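Local coordinates for protein ORF 37 (Human herpesvirus 8 type M, PDB 3FHD) that cuts double- and single-stranded DNA as both an endonuclease and an exonuclease, processing branched viral DNA to promote production of packaged unit-length genomes, at residues A[430-435]-A[453-458]; A[61-66]-A[488-493]; A[107-112]-A[138-143]. One frame throughout, in Å; residues are numbered along the deposited sequence.

Contact 1: residues A[430-435]-A[453-458]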
loop_
_atom_site.group_PDB
_atom_site.type_symbol
_atom_site.label_atom_id
_atom_site.label_comp_id
_atom_site.label_asym_id
_atom_site.label_seq_id
_atom_site.Cartn_x
_atom_site.Cartn_y
_atom_site.Cartn_z
ATOM N N PHE A 430 1.811 18.272 -4.923
ATOM C CA PHE A 430 2.914 19.235 -4.976
ATOM C C PHE A 430 2.557 20.318 -3.996
ATOM O O PHE A 430 1.351 20.606 -3.786
ATOM C CB PHE A 430 3.059 19.842 -6.371
ATOM C CG PHE A 430 3.479 18.858 -7.435
ATOM C CD1 PHE A 430 4.815 18.749 -7.817
ATOM C CD2 PHE A 430 2.534 18.046 -8.068
ATOM C CE1 PHE A 430 5.212 17.845 -8.785
ATOM C CE2 PHE A 430 2.924 17.143 -9.060
ATOM C CZ PHE A 430 4.266 17.034 -9.413
ATOM N N PHE A 431 3.580 20.897 -3.374
ATOM C CA PHE A 431 3.383 21.763 -2.204
ATOM C C PHE A 431 4.261 23.015 -2.238
ATOM O O PHE A 431 5.242 23.083 -2.993
ATOM C CB PHE A 431 3.631 20.994 -0.887
ATOM C CG PHE A 431 2.650 19.883 -0.625
ATOM C CD1 PHE A 431 1.501 20.105 0.134
ATOM C CD2 PHE A 431 2.879 18.606 -1.126
ATOM C CE1 PHE A 431 0.587 19.072 0.389
ATOM C CE2 PHE A 431 1.953 17.568 -0.880
ATOM C CZ PHE A 431 0.798 17.825 -0.128
ATOM N N ARG A 432 3.880 23.990 -1.411
ATOM C CA ARG A 432 4.688 25.171 -1.142
ATOM C C ARG A 432 4.784 25.501 0.358
ATOM O O ARG A 432 3.897 25.157 1.157
ATOM C CB ARG A 432 4.210 26.383 -1.961
ATOM C CG ARG A 432 2.916 27.045 -1.466
ATOM C CD ARG A 432 2.662 28.356 -2.224
ATOM N NE ARG A 432 1.411 29.025 -1.815
ATOM C CZ ARG A 432 1.254 29.729 -0.696
ATOM N NH1 ARG A 432 2.248 29.854 0.181
ATOM N NH2 ARG A 432 0.083 30.326 -0.443
ATOM N N LYS A 433 5.891 26.140 0.734
ATOM C CA LYS A 433 6.046 26.659 2.079
ATOM C C LYS A 433 5.007 27.746 2.379
ATOM O O LYS A 433 4.606 28.523 1.494
ATOM C CB LYS A 433 7.459 27.217 2.289
ATOM C CG LYS A 433 8.607 26.177 2.247
ATOM C CD LYS A 433 8.388 25.025 3.270
ATOM C CE LYS A 433 9.661 24.166 3.444
ATOM N NZ LYS A 433 9.435 22.995 4.367
ATOM N N ARG A 434 4.577 27.789 3.637
ATOM C CA ARG A 434 3.797 28.913 4.153
ATOM C C ARG A 434 4.672 30.141 4.312
ATOM O O ARG A 434 5.839 30.041 4.698
ATOM C CB ARG A 434 3.169 28.571 5.494
ATOM C CG ARG A 434 2.101 27.569 5.394
ATOM C CD ARG A 434 1.593 27.287 6.792
ATOM N NE ARG A 434 0.732 26.112 6.815
ATOM C CZ ARG A 434 -0.588 26.175 6.958
ATOM N NH1 ARG A 434 -1.177 27.371 7.097
ATOM N NH2 ARG A 434 -1.309 25.058 6.972
ATOM N N GLY A 435 4.116 31.299 3.978
ATOM C CA GLY A 435 4.855 32.544 4.050
ATOM C C GLY A 435 4.245 33.439 5.094
ATOM O O GLY A 435 3.201 33.113 5.684
ATOM N N VAL A 453 1.542 21.979 8.429
ATOM C CA VAL A 453 1.759 21.313 7.129
ATOM C C VAL A 453 1.832 22.327 5.964
ATOM O O VAL A 453 1.134 23.366 5.975
ATOM C CB VAL A 453 0.704 20.187 6.839
ATOM C CG1 VAL A 453 -0.707 20.750 6.685
ATOM C CG2 VAL A 453 1.079 19.374 5.600
ATOM N N GLU A 454 2.678 22.018 4.972
ATOM C CA GLU A 454 2.790 22.810 3.737
ATOM C C GLU A 454 1.459 22.940 2.977
ATOM O O GLU A 454 0.545 22.129 3.128
ATOM C CB GLU A 454 3.851 22.216 2.821
ATOM C CG GLU A 454 5.251 22.291 3.380
ATOM C CD GLU A 454 5.614 21.132 4.335
ATOM O OE1 GLU A 454 4.750 20.274 4.716
ATOM O OE2 GLU A 454 6.806 21.098 4.712
ATOM N N ILE A 455 1.375 23.967 2.148
ATOM C CA ILE A 455 0.183 24.246 1.344
ATOM C C ILE A 455 0.201 23.495 -0.000
ATOM O O ILE A 455 1.154 23.649 -0.763
ATOM C CB ILE A 455 0.077 25.777 1.106
ATOM C CG1 ILE A 455 -0.271 26.501 2.425
ATOM C CG2 ILE A 455 -0.917 26.130 -0.021
ATOM C CD1 ILE A 455 -0.045 28.037 2.355
ATOM N N PRO A 456 -0.859 22.707 -0.302
ATOM C CA PRO A 456 -0.947 22.058 -1.620
ATOM C C PRO A 456 -1.212 23.049 -2.752
ATOM O O PRO A 456 -2.052 23.961 -2.624
ATOM C CB PRO A 456 -2.100 21.068 -1.472
ATOM C CG PRO A 456 -2.945 21.618 -0.358
ATOM C CD PRO A 456 -2.024 22.396 0.551
ATOM N N THR A 457 -0.489 22.856 -3.850
ATOM C CA THR A 457 -0.558 23.743 -5.001
ATOM C C THR A 457 -1.075 23.043 -6.256
ATOM O O THR A 457 -1.733 23.667 -7.091
ATOM C CB THR A 457 0.837 24.339 -5.348
ATOM O OG1 THR A 457 1.737 23.256 -5.612
ATOM C CG2 THR A 457 1.385 25.200 -4.201
ATOM N N LEU A 458 -0.764 21.755 -6.390
ATOM C CA LEU A 458 -0.994 21.034 -7.629
ATOM C C LEU A 458 -1.242 19.571 -7.327
ATOM O O LEU A 458 -0.575 18.989 -6.461
ATOM C CB LEU A 458 0.241 21.171 -8.508
ATOM C CG LEU A 458 0.285 20.694 -9.962
ATOM C CD1 LEU A 458 -0.536 21.624 -10.866
ATOM C CD2 LEU A 458 1.769 20.672 -10.411
#
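Phe430 meets two consecutive residues of 453-458 at once. Its N-H goes to Leu458 O at 2.9 Å, while its own O takes the N-H of Thr457 in a nearly straight bond (175° at the hydrogen). One residue facing two across antiparallel strands is a classic beta bulge. Beyond it the pairing is regular: Arg432 and Ile455 form a hydrogen-bonded pair, Arg432 N to Ile455 O at 2.8 Å and Ile455 N to Arg432 O at 3.0 Å.

The side chains sort onto the two sides of the sheet. Phe430, Arg432, Ile455 and Leu458 share one. There Leu458 CD2 sits over a face of the Phe430 ring, off-centre, and Ile455 CD1 lies against the Arg432 guanidinium. With CG tucked between backbone N and carbonyl carbon (chi1 75°) and the chain extended from CG to NE, the arginine runs alongside Ile455 and keeps its CG on Thr457 CG2, 3.6 Å apart. Phe431 and Pro456 occupy the other side, where CE1 of the ring touches the proline CB.

Past the paired strands, Arg434 holds Val453 O side-on with two nitrogens, NE at 2.9 Å and NH2 at 3.1 Å, the oxygen near the guanidinium plane. Lys433 NZ makes a long, weak salt bridge to Glu454 OE2 (3.3 Å).

Further out, salt bridges from Arg432 to Asp438 and Asp369 fix its end, Leu458 packs on strand 362-367, and Phe431, Val453 and Glu454 rest on Cys205 of helix 203-217, next to Glu206, a magnesium-binding residue of this protein although no magnesium is bound to it here. Strands 423-432 and 455-464 thus belong to the central mixed sheet of the PD-(D/E)XK nuclease fold, with the Phe431 side chain about 11 Å from the bound magnesium.

Contact 2: residues A[61-66]-A[488-493]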
loop_
_atom_site.group_PDB
_atom_site.type_symbol
_atom_site.label_atom_id
_atom_site.label_comp_id
_atom_site.label_asym_id
_atom_site.label_seq_id
_atom_site.Cartn_x
_atom_site.Cartn_y
_atom_site.Cartn_z
ATOM N N LYS A 61 9.732 -14.227 14.467
ATOM C CA LYS A 61 9.995 -14.655 15.833
ATOM C C LYS A 61 9.056 -15.799 16.250
ATOM O O LYS A 61 9.443 -16.687 17.002
ATOM C CB LYS A 61 9.884 -13.479 16.807
ATOM C CG LYS A 61 10.932 -12.360 16.605
ATOM C CD LYS A 61 12.357 -12.835 16.808
ATOM C CE LYS A 61 13.326 -11.645 17.070
ATOM N NZ LYS A 61 13.183 -10.511 16.075
ATOM N N PHE A 62 7.808 -15.758 15.789
ATOM C CA PHE A 62 6.899 -16.899 15.922
ATOM C C PHE A 62 7.549 -18.224 15.386
ATOM O O PHE A 62 7.614 -19.230 16.093
ATOM C CB PHE A 62 5.570 -16.554 15.227
ATOM C CG PHE A 62 4.600 -17.698 15.137
ATOM C CD1 PHE A 62 3.871 -18.101 16.254
ATOM C CD2 PHE A 62 4.401 -18.342 13.935
ATOM C CE1 PHE A 62 2.957 -19.157 16.154
ATOM C CE2 PHE A 62 3.493 -19.407 13.819
ATOM C CZ PHE A 62 2.771 -19.811 14.931
ATOM N N LEU A 63 8.049 -18.215 14.151
ATOM C CA LEU A 63 8.558 -19.426 13.520
ATOM C C LEU A 63 9.888 -19.905 14.126
ATOM O O LEU A 63 10.286 -21.080 13.961
ATOM C CB LEU A 63 8.713 -19.206 12.005
ATOM C CG LEU A 63 7.433 -18.941 11.223
ATOM C CD1 LEU A 63 7.782 -18.714 9.738
ATOM C CD2 LEU A 63 6.451 -20.086 11.421
ATOM N N LYS A 64 10.554 -18.999 14.841
ATOM C CA LYS A 64 11.861 -19.257 15.462
ATOM C C LYS A 64 11.685 -19.733 16.898
ATOM O O LYS A 64 12.643 -20.207 17.507
ATOM C CB LYS A 64 12.739 -17.990 15.447
ATOM C CG LYS A 64 13.260 -17.592 14.048
ATOM C CD LYS A 64 14.635 -18.147 13.815
ATOM C CE LYS A 64 15.038 -18.195 12.338
ATOM N NZ LYS A 64 16.535 -18.054 12.234
ATOM N N HIS A 65 10.468 -19.610 17.432
ATOM C CA HIS A 65 10.198 -19.975 18.849
ATOM C C HIS A 65 10.471 -21.468 19.085
ATOM O O HIS A 65 10.263 -22.280 18.187
ATOM C CB HIS A 65 8.741 -19.621 19.204
ATOM C CG HIS A 65 8.435 -19.675 20.673
ATOM N ND1 HIS A 65 8.287 -20.862 21.360
ATOM C CD2 HIS A 65 8.234 -18.690 21.585
ATOM C CE1 HIS A 65 8.027 -20.610 22.634
ATOM N NE2 HIS A 65 7.997 -19.299 22.799
ATOM N N ALA A 66 10.925 -21.834 20.283
ATOM C CA ALA A 66 11.187 -23.236 20.622
ATOM C C ALA A 66 10.005 -24.185 20.355
ATOM O O ALA A 66 10.199 -25.308 19.886
ATOM C CB ALA A 66 11.665 -23.357 22.089
ATOM N N ASP A 488 15.444 -20.727 3.157
ATOM C CA ASP A 488 16.814 -20.419 3.635
ATOM C C ASP A 488 16.819 -19.814 5.032
ATOM O O ASP A 488 17.755 -20.034 5.794
ATOM C CB ASP A 488 17.572 -19.518 2.651
ATOM N N THR A 489 15.743 -19.108 5.381
ATOM C CA THR A 489 15.628 -18.423 6.673
ATOM C C THR A 489 15.167 -19.371 7.778
ATOM O O THR A 489 15.544 -19.214 8.942
ATOM C CB THR A 489 14.696 -17.166 6.593
ATOM O OG1 THR A 489 15.240 -16.253 5.629
ATOM C CG2 THR A 489 14.623 -16.420 7.916
ATOM N N PHE A 490 14.354 -20.347 7.415
ATOM C CA PHE A 490 13.795 -21.265 8.393
ATOM C C PHE A 490 14.008 -22.654 7.785
ATOM O O PHE A 490 13.044 -23.331 7.411
ATOM C CB PHE A 490 12.293 -20.979 8.644
ATOM C CG PHE A 490 11.965 -19.510 8.838
ATOM C CD1 PHE A 490 12.098 -18.903 10.088
ATOM C CD2 PHE A 490 11.504 -18.734 7.759
ATOM C CE1 PHE A 490 11.776 -17.505 10.276
ATOM C CE2 PHE A 490 11.200 -17.357 7.929
ATOM C CZ PHE A 490 11.350 -16.754 9.218
ATOM N N PRO A 491 15.281 -23.072 7.675
ATOM C CA PRO A 491 15.600 -24.302 6.942
ATOM C C PRO A 491 15.130 -25.581 7.653
ATOM O O PRO A 491 15.138 -26.665 7.044
ATOM C CB PRO A 491 17.140 -24.270 6.838
ATOM C CG PRO A 491 17.586 -23.419 7.998
ATOM C CD PRO A 491 16.481 -22.418 8.236
ATOM N N TYR A 492 14.752 -25.446 8.925
ATOM C CA TYR A 492 14.300 -26.570 9.757
ATOM C C TYR A 492 12.813 -26.852 9.568
ATOM O O TYR A 492 12.280 -27.767 10.203
ATOM C CB TYR A 492 14.574 -26.302 11.246
ATOM C CG TYR A 492 14.043 -24.965 11.713
ATOM C CD1 TYR A 492 14.857 -23.833 11.667
ATOM C CD2 TYR A 492 12.719 -24.815 12.141
ATOM C CE1 TYR A 492 14.397 -22.608 12.048
ATOM C CE2 TYR A 492 12.237 -23.565 12.538
ATOM C CZ TYR A 492 13.092 -22.475 12.487
ATOM O OH TYR A 492 12.672 -21.250 12.872
ATOM N N ILE A 493 12.139 -26.047 8.735
ATOM C CA ILE A 493 10.706 -26.218 8.456
ATOM C C ILE A 493 10.473 -26.988 7.155
ATOM O O ILE A 493 10.915 -26.564 6.073
ATOM C CB ILE A 493 9.924 -24.833 8.409
ATOM C CG1 ILE A 493 9.963 -24.116 9.763
ATOM C CG2 ILE A 493 8.443 -25.049 7.996
ATOM C CD1 ILE A 493 9.163 -22.769 9.810
#
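The Phe490 ring has Leu63 on one face and Thr489 on the other: Leu63 CD1 stands over the centre, 4.0 Å from the centroid and only 6° off the normal, a CH-pi contact, while Thr489 CG2 lies toward the rim. The OH of Tyr492 comes to the edge of this ring, and Leu63 O lies at the edge of the tyrosine's own. These rings belong to a type I beta turn, Phe490 to Ile493, which follows the C-terminal end of helix 468-489 and packs against the last turn of helix 59-64.

Phe490 is also met edge-to-face by Phe184, and Tyr492 makes a cation-pi contact with Arg69. Leu63 reaches past the ring as well, its CD2 4.1 Å from Ile493 CD1. On the flank Lys64, bent at chi2 (-95°), turns its chain across Phe490 and brings CE within 3.8 Å of CD1 of that ring. Tyr492, its CG between backbone N and carbonyl carbon (chi1 52°), aims its hydroxyl at the helix end, where Tyr492 OH donates to Leu63 O at 2.6 Å from well above the carbonyl plane.

Contact 3: residues A[107-112]-A[138-143]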
loop_
_atom_site.group_PDB
_atom_site.type_symbol
_atom_site.label_atom_id
_atom_site.label_comp_id
_atom_site.label_asym_id
_atom_site.label_seq_id
_atom_site.Cartn_x
_atom_site.Cartn_y
_atom_site.Cartn_z
ATOM N N ASN A 107 -12.045 -14.080 18.696
ATOM C CA ASN A 107 -13.381 -14.639 18.894
ATOM C C ASN A 107 -13.800 -15.503 17.723
ATOM O O ASN A 107 -14.369 -16.564 17.927
ATOM C CB ASN A 107 -14.424 -13.544 19.101
ATOM C CG ASN A 107 -14.345 -12.920 20.486
ATOM O OD1 ASN A 107 -13.779 -13.498 21.403
ATOM N ND2 ASN A 107 -14.920 -11.729 20.633
ATOM N N PHE A 108 -13.516 -15.029 16.508
ATOM C CA PHE A 108 -13.877 -15.757 15.284
ATOM C C PHE A 108 -13.163 -17.109 15.141
ATOM O O PHE A 108 -13.808 -18.114 14.811
ATOM C CB PHE A 108 -13.658 -14.911 14.027
ATOM C CG PHE A 108 -14.178 -15.573 12.746
ATOM C CD1 PHE A 108 -15.528 -15.449 12.373
ATOM C CD2 PHE A 108 -13.326 -16.322 11.935
ATOM C CE1 PHE A 108 -16.012 -16.066 11.201
ATOM C CE2 PHE A 108 -13.796 -16.947 10.772
ATOM C CZ PHE A 108 -15.141 -16.816 10.397
ATOM N N PHE A 109 -11.849 -17.135 15.374
ATOM C CA PHE A 109 -11.106 -18.379 15.379
ATOM C C PHE A 109 -11.725 -19.340 16.362
ATOM O O PHE A 109 -12.107 -20.455 16.005
ATOM C CB PHE A 109 -9.642 -18.149 15.801
ATOM C CG PHE A 109 -8.717 -17.751 14.667
ATOM C CD1 PHE A 109 -8.306 -18.686 13.716
ATOM C CD2 PHE A 109 -8.223 -16.432 14.585
ATOM C CE1 PHE A 109 -7.438 -18.290 12.677
ATOM C CE2 PHE A 109 -7.350 -16.037 13.565
ATOM C CZ PHE A 109 -6.958 -16.949 12.618
ATOM N N VAL A 110 -11.826 -18.908 17.613
ATOM C CA VAL A 110 -12.357 -19.793 18.661
ATOM C C VAL A 110 -13.765 -20.323 18.324
ATOM O O VAL A 110 -14.013 -21.539 18.381
ATOM C CB VAL A 110 -12.257 -19.147 20.064
ATOM C CG1 VAL A 110 -12.996 -19.982 21.131
ATOM C CG2 VAL A 110 -10.795 -18.975 20.465
ATOM N N ASP A 111 -14.675 -19.437 17.932
ATOM C CA ASP A 111 -16.052 -19.851 17.657
ATOM C C ASP A 111 -16.292 -20.591 16.327
ATOM O O ASP A 111 -17.099 -21.520 16.278
ATOM C CB ASP A 111 -16.995 -18.653 17.719
ATOM C CG ASP A 111 -17.059 -18.017 19.102
ATOM O OD1 ASP A 111 -17.060 -18.748 20.116
ATOM O OD2 ASP A 111 -17.130 -16.771 19.168
ATOM N N ARG A 112 -15.644 -20.159 15.248
ATOM C CA ARG A 112 -15.986 -20.652 13.913
ATOM C C ARG A 112 -14.931 -21.595 13.339
ATOM O O ARG A 112 -15.214 -22.363 12.425
ATOM C CB ARG A 112 -16.190 -19.487 12.937
ATOM C CG ARG A 112 -17.358 -18.540 13.275
ATOM C CD ARG A 112 -18.686 -19.294 13.233
ATOM N NE ARG A 112 -19.670 -18.717 14.141
ATOM C CZ ARG A 112 -20.818 -19.306 14.464
ATOM N NH1 ARG A 112 -21.661 -18.693 15.289
ATOM N NH2 ARG A 112 -21.132 -20.504 13.961
ATOM N N HIS A 138 -10.746 -15.240 4.305
ATOM C CA HIS A 138 -11.173 -13.907 3.874
ATOM C C HIS A 138 -11.759 -13.097 5.029
ATOM O O HIS A 138 -11.429 -11.897 5.224
ATOM C CB HIS A 138 -12.208 -14.018 2.748
ATOM C CG HIS A 138 -12.684 -12.690 2.234
ATOM N ND1 HIS A 138 -14.016 -12.388 2.073
ATOM C CD2 HIS A 138 -12.001 -11.585 1.855
ATOM C CE1 HIS A 138 -14.136 -11.153 1.622
ATOM N NE2 HIS A 138 -12.929 -10.644 1.482
ATOM N N HIS A 139 -12.638 -13.736 5.792
ATOM C CA HIS A 139 -13.231 -13.072 6.948
ATOM C C HIS A 139 -12.176 -12.647 7.993
ATOM O O HIS A 139 -12.193 -11.498 8.431
ATOM C CB HIS A 139 -14.345 -13.908 7.588
ATOM C CG HIS A 139 -15.040 -13.185 8.692
ATOM N ND1 HIS A 139 -16.118 -12.358 8.476
ATOM C CD2 HIS A 139 -14.795 -13.143 10.022
ATOM C CE1 HIS A 139 -16.531 -11.862 9.630
ATOM N NE2 HIS A 139 -15.734 -12.311 10.580
ATOM N N ILE A 140 -11.243 -13.534 8.327
ATOM C CA ILE A 140 -10.129 -13.190 9.216
ATOM C C ILE A 140 -9.299 -11.982 8.698
ATOM O O ILE A 140 -9.007 -11.015 9.434
ATOM C CB ILE A 140 -9.246 -14.442 9.529
ATOM C CG1 ILE A 140 -9.983 -15.471 10.452
ATOM C CG2 ILE A 140 -7.870 -14.027 10.074
ATOM C CD1 ILE A 140 -10.352 -14.943 11.804
ATOM N N CYS A 141 -8.929 -12.019 7.422
ATOM C CA CYS A 141 -8.129 -10.951 6.836
ATOM C C CYS A 141 -8.845 -9.595 6.866
ATOM O O CYS A 141 -8.223 -8.535 7.116
ATOM C CB CYS A 141 -7.712 -11.357 5.426
ATOM S SG CYS A 141 -6.526 -12.736 5.428
ATOM N N CYS A 142 -10.155 -9.632 6.660
ATOM C CA CYS A 142 -10.994 -8.441 6.766
ATOM C C CYS A 142 -11.041 -7.901 8.196
ATOM O O CYS A 142 -11.053 -6.678 8.396
ATOM C CB CYS A 142 -12.415 -8.734 6.290
ATOM S SG CYS A 142 -12.531 -8.874 4.490
ATOM N N LEU A 143 -11.094 -8.801 9.175
ATOM C CA LEU A 143 -11.126 -8.370 10.581
ATOM C C LEU A 143 -9.795 -7.754 11.004
ATOM O O LEU A 143 -9.777 -6.749 11.724
ATOM C CB LEU A 143 -11.499 -9.552 11.489
ATOM C CG LEU A 143 -12.969 -10.002 11.547
ATOM C CD1 LEU A 143 -12.978 -11.214 12.469
ATOM C CD2 LEU A 143 -13.995 -8.927 12.020
#
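Ile140 CD1 fits between two consecutive phenylalanines, in the tightly packed part of the contact. The methyl comes within 3.3 Å of Phe108 CD2, a close approach for two carbons, and at the same time stands over a face of the Phe109 ring, 3.9 Å from its centroid, as a CH-pi contact. The isoleucine meets the Phe109 side chain at about a right angle, and its CG1 and CG2 both lie 4.0 Å from Phe109 CZ. Although Phe109 starts out along the flank of its helix, its ring reaches Ile140, which covers one face. Tyr90 of helix 83-100 meets this ring edge-to-face, and Met86 of the same helix touches Ile140 on the buried side.

Just as close is the pair of Phe108 and His139, though both residues are partly exposed. With CG turned away from the backbone N (chi1 -173°), Phe108 lays its ring against His139 and Ile140. The two rings meet obliquely, planes at 32° and centroids 4.3 Å apart. His139 CD2 lies over the phenylalanine face toward its rim, 3.4 Å from Phe108 CD1, with NE2 close behind. Arg112 CB, from Phe108's own helix, lies on the opposite face. The loose part is Leu143, also partly exposed, which adds a single touch, its CD1 4.1 Å from Phe108 CB.

Helices 104-113 and 134-147 run roughly antiparallel here, their short axes 10.9 Å apart at closest; that wide spacing is spanned by aromatic rings. Every contact across the pair is carbon against carbon or ring against ring, with no hydrogen bond or salt bridge between the two segments. What joins these helices is thus shape and dispersion, with the histidine ring as the polar fringe of an otherwise apolar junction.

How the contacts relate
Contact 2 joins a segment near the start of the chain to one near its end: 421 residues lie between its segments, and both other contacts fall inside the loop it closes, contact 3 first and contact 1 later. Contacts 2 and 3 are neighbours among the helices, with centres 25 Å apart and nearest atoms about 10 Å; helix 83-100 touches both. Contact 1 lies across the chain's centre, its centre about 48 Å from that of contact 2 and about 43 Å from that of contact 3, in the mixed sheet near the magnesium site. From strand 455-464 the chain passes through helix 468-489 back to the helical region, where contact 2 brings it against helix 59-64.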